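Local coordinates for protein mannose-specific lectin 3 chain 1 (Crocus vernus, PDB 3MEZ) that probably binds mannose as one bulb-type lectin domain of a heterotetramer built from two kinds of chain, at residues G8-T13 and D51-L56. Residues are numbered along the deposited sequence; the frame is centred on the assembly and turned at random.
Sequences GDVIHT and DCTLRL. Unlike the reference sequence in segment 8-13: His12 (reference Ser). Unlike the reference sequence in segment 51-56: Asp51 (reference Asn).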
ATOM      1  N   GLY A   8      29.621  -8.635   1.684  1.00 21.63           N
ATOM      2  CA  GLY A   8      30.383  -9.751   2.144  1.00 23.61           C
ATOM      3  C   GLY A   8      29.784 -11.076   1.756  1.00 26.05           C
ATOM      4  O   GLY A   8      30.426 -12.072   1.875  1.00 26.03           O
ATOM      5  N   ASP A   9      28.551 -11.089   1.288  1.00 24.85           N
ATOM      6  CA  ASP A   9      27.987 -12.264   0.645  1.00 26.25           C
ATOM      7  C   ASP A   9      28.398 -12.457  -0.836  1.00 26.38           C
ATOM      8  O   ASP A   9      28.875 -11.569  -1.453  1.00 25.28           O
ATOM      9  CB  ASP A   9      26.483 -12.353   0.864  1.00 27.99           C
ATOM     10  CG  ASP A   9      26.141 -12.513   2.326  1.00 33.05           C
ATOM     11  OD1 ASP A   9      25.009 -12.451   2.728  1.00 38.03           O
ATOM     12  OD2 ASP A   9      27.041 -12.693   3.114  1.00 43.88           O
ATOM     13  N   VAL A  10      28.178 -13.628  -1.386  1.00 25.25           N
ATOM     14  CA  VAL A  10      28.560 -13.873  -2.754  1.00 26.15           C
ATOM     15  C   VAL A  10      27.472 -14.506  -3.634  1.00 25.88           C
ATOM     16  O   VAL A  10      26.738 -15.291  -3.175  1.00 26.90           O
ATOM     17  CB  VAL A  10      29.845 -14.754  -2.770  1.00 27.05           C
ATOM     18  CG1 VAL A  10      30.259 -15.089  -4.122  1.00 28.00           C
ATOM     19  CG2 VAL A  10      30.970 -14.048  -2.060  1.00 28.93           C
ATOM     20  N   ILE A  11      27.380 -14.154  -4.903  1.00 25.47           N
ATOM     21  CA  ILE A  11      26.582 -14.935  -5.845  1.00 25.32           C
ATOM     22  C   ILE A  11      27.546 -15.779  -6.652  1.00 26.50           C
ATOM     23  O   ILE A  11      28.363 -15.281  -7.332  1.00 25.08           O
ATOM     24  CB  ILE A  11      25.741 -14.082  -6.795  1.00 25.22           C
ATOM     25  CG1 ILE A  11      24.718 -13.287  -6.034  1.00 24.06           C
ATOM     26  CG2 ILE A  11      25.007 -14.911  -7.820  1.00 21.66           C
ATOM     27  CD1 ILE A  11      24.133 -12.251  -6.840  1.00 28.43           C
ATOM     28  N   HIS A  12      27.398 -17.079  -6.552  1.00 26.61           N
ATOM     29  CA  HIS A  12      28.234 -18.030  -7.251  1.00 27.72           C
ATOM     30  C   HIS A  12      27.913 -18.222  -8.712  1.00 26.60           C
ATOM     31  O   HIS A  12      26.965 -17.725  -9.215  1.00 27.27           O
ATOM     32  CB  HIS A  12      28.204 -19.344  -6.520  1.00 31.38           C
ATOM     33  CG  HIS A  12      28.104 -19.162  -5.063  1.00 36.49           C
ATOM     34  ND1 HIS A  12      29.184 -18.809  -4.304  1.00 44.57           N
ATOM     35  CD2 HIS A  12      27.037 -19.144  -4.239  0.50 42.51           C
ATOM     36  CE1 HIS A  12      28.799 -18.634  -3.056  0.50 44.52           C
ATOM     37  NE2 HIS A  12      27.496 -18.832  -2.988  0.50 44.81           N
ATOM     38  N   THR A  13      28.751 -18.954  -9.389  1.00 25.01           N
ATOM     39  CA  THR A  13      28.570 -19.136 -10.796  1.00 23.87           C
ATOM     40  C   THR A  13      27.231 -19.829 -11.054  1.00 24.40           C
ATOM     41  O   THR A  13      26.847 -20.749 -10.382  1.00 22.46           O
ATOM     42  CB  THR A  13      29.735 -19.922 -11.402  1.00 26.04           C
ATOM     43  OG1 THR A  13      30.962 -19.346 -10.972  1.00 26.31           O
ATOM     44  CG2 THR A  13      29.664 -19.943 -12.882  1.00 22.68           C
ATOM     45  N   ASP A  51      34.722 -19.458 -13.863  1.00 31.78           N
ATOM     46  CA  ASP A  51      34.154 -19.750 -12.569  1.00 31.59           C
ATOM     47  C   ASP A  51      33.891 -18.452 -11.808  1.00 29.14           C
ATOM     48  O   ASP A  51      34.140 -18.356 -10.673  1.00 28.73           O
ATOM     49  CB  ASP A  51      35.023 -20.697 -11.772  1.00 30.48           C
ATOM     50  CG  ASP A  51      34.946 -22.132 -12.289  1.00 36.96           C
ATOM     51  OD1 ASP A  51      33.921 -22.518 -12.829  1.00 40.31           O
ATOM     52  OD2 ASP A  51      35.918 -22.860 -12.178  1.00 42.66           O
ATOM     53  N   CYS A  52      33.392 -17.467 -12.514  1.00 28.75           N
ATOM     54  CA  CYS A  52      33.198 -16.157 -11.950  1.00 27.50           C
ATOM     55  C   CYS A  52      32.107 -16.063 -10.875  1.00 27.16           C
ATOM     56  O   CYS A  52      31.117 -16.752 -10.928  1.00 24.65           O
ATOM     57  CB  CYS A  52      32.961 -15.131 -13.050  1.00 27.56           C
ATOM     58  SG  CYS A  52      34.205 -14.930 -14.302  1.00 29.01           S
ATOM     59  N   THR A  53      32.340 -15.147  -9.946  1.00 25.15           N
ATOM     60  CA  THR A  53      31.475 -14.863  -8.847  1.00 25.64           C
ATOM     61  C   THR A  53      31.323 -13.366  -8.609  1.00 24.92           C
ATOM     62  O   THR A  53      32.141 -12.592  -8.977  1.00 24.16           O
ATOM     63  CB  THR A  53      31.977 -15.488  -7.555  1.00 27.26           C
ATOM     64  OG1 THR A  53      33.132 -14.797  -7.136  1.00 29.17           O
ATOM     65  CG2 THR A  53      32.298 -16.955  -7.716  1.00 26.00           C
ATOM     66  N   LEU A  54      30.239 -13.023  -7.957  1.00 23.63           N
ATOM     67  CA  LEU A  54      29.812 -11.669  -7.730  1.00 25.38           C
ATOM     68  C   LEU A  54      29.732 -11.354  -6.254  1.00 24.07           C
ATOM     69  O   LEU A  54      29.052 -12.006  -5.551  1.00 22.99           O
ATOM     70  CB  LEU A  54      28.397 -11.530  -8.305  1.00 26.85           C
ATOM     71  CG  LEU A  54      27.741 -10.220  -8.666  1.00 33.72           C
ATOM     72  CD1 LEU A  54      26.692  -9.898  -7.719  1.00 39.14           C
ATOM     73  CD2 LEU A  54      28.670  -9.068  -8.795  1.00 29.99           C
ATOM     74  N   ARG A  55      30.384 -10.291  -5.843  1.00 22.32           N
ATOM     75  CA  ARG A  55      30.423  -9.830  -4.476  1.00 23.40           C
ATOM     76  C   ARG A  55      29.959  -8.360  -4.367  1.00 22.43           C
ATOM     77  O   ARG A  55      30.139  -7.639  -5.263  1.00 20.96           O
ATOM     78  CB  ARG A  55      31.858  -9.959  -3.986  1.00 23.12           C
ATOM     79  CG  ARG A  55      32.122  -9.428  -2.672  1.00 32.75           C
ATOM     80  CD  ARG A  55      33.548  -9.710  -2.209  1.00 39.98           C
ATOM     81  NE  ARG A  55      34.304  -8.486  -2.066  1.00 49.22           N
ATOM     82  CZ  ARG A  55      35.628  -8.379  -1.983  1.00 52.71           C
ATOM     83  NH1 ARG A  55      36.160  -7.186  -1.869  1.00 49.02           N
ATOM     84  NH2 ARG A  55      36.418  -9.440  -2.021  1.00 54.15           N
ATOM     85  N   LEU A  56      29.351  -7.981  -3.256  1.00 20.81           N
ATOM     86  CA  LEU A  56      29.051  -6.605  -2.944  1.00 22.01           C
ATOM     87  C   LEU A  56      30.024  -6.201  -1.873  1.00 21.89           C
ATOM     88  O   LEU A  56      30.063  -6.780  -0.829  1.00 22.96           O
ATOM     89  CB  LEU A  56      27.657  -6.482  -2.373  1.00 20.05           C
ATOM     90  CG  LEU A  56      26.714  -5.306  -2.497  1.00 27.11           C
ATOM     91  CD1 LEU A  56      26.142  -4.893  -1.202  1.00 21.79           C
ATOM     92  CD2 LEU A  56      27.221  -4.196  -3.265  1.00 19.56           C
TER
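Ile11 and Leu54 form the hydrogen-bonded pair of a short antiparallel contact, which adds the edge strand 10-11 to strand 53-56 in a four-stranded sheet. Ile11 N donates to Leu54 O at 2.8 Å, and Leu54 N returns a bond to Ile11 O at 3.0 Å. Both are close to straight, each 166° at the hydrogen. The side chains of this pair run side by side in the same direction, and Ile11 CD1 meets Leu54 CD1 at 3.6 Å. Met26 and Leu5, from two other sheets, touch both, so this face belongs to the interior. On the other face, Val10 CG1 lies 3.9 Å from Thr53 CB. Val10 CG1 is anti to the backbone N of Val10 (chi1 178°), which also brings Val10 CG1 to 3.6 Å from Leu54 O. Arg55 lies on that same face, and its bent chain brings NH1 into a salt bridge with Glu63 of strand 62-65. Regular pairing stops at both ends. Gly8 N bonds Leu56 O at 3.2 Å, but Asp9 O and Leu56 N are buried without a polar partner. Past Ile11, the hydroxyl of Thr13 takes over: Thr13 OG1 donates to Cys52 O at 2.6 Å, from above the carbonyl plane. Cys52 is itself tied to Cys30 by a disulfide. Three antiparallel sheets with a shared apolar core and one such disulfide are characteristic of the beta-prism II fold of bulb-type lectins.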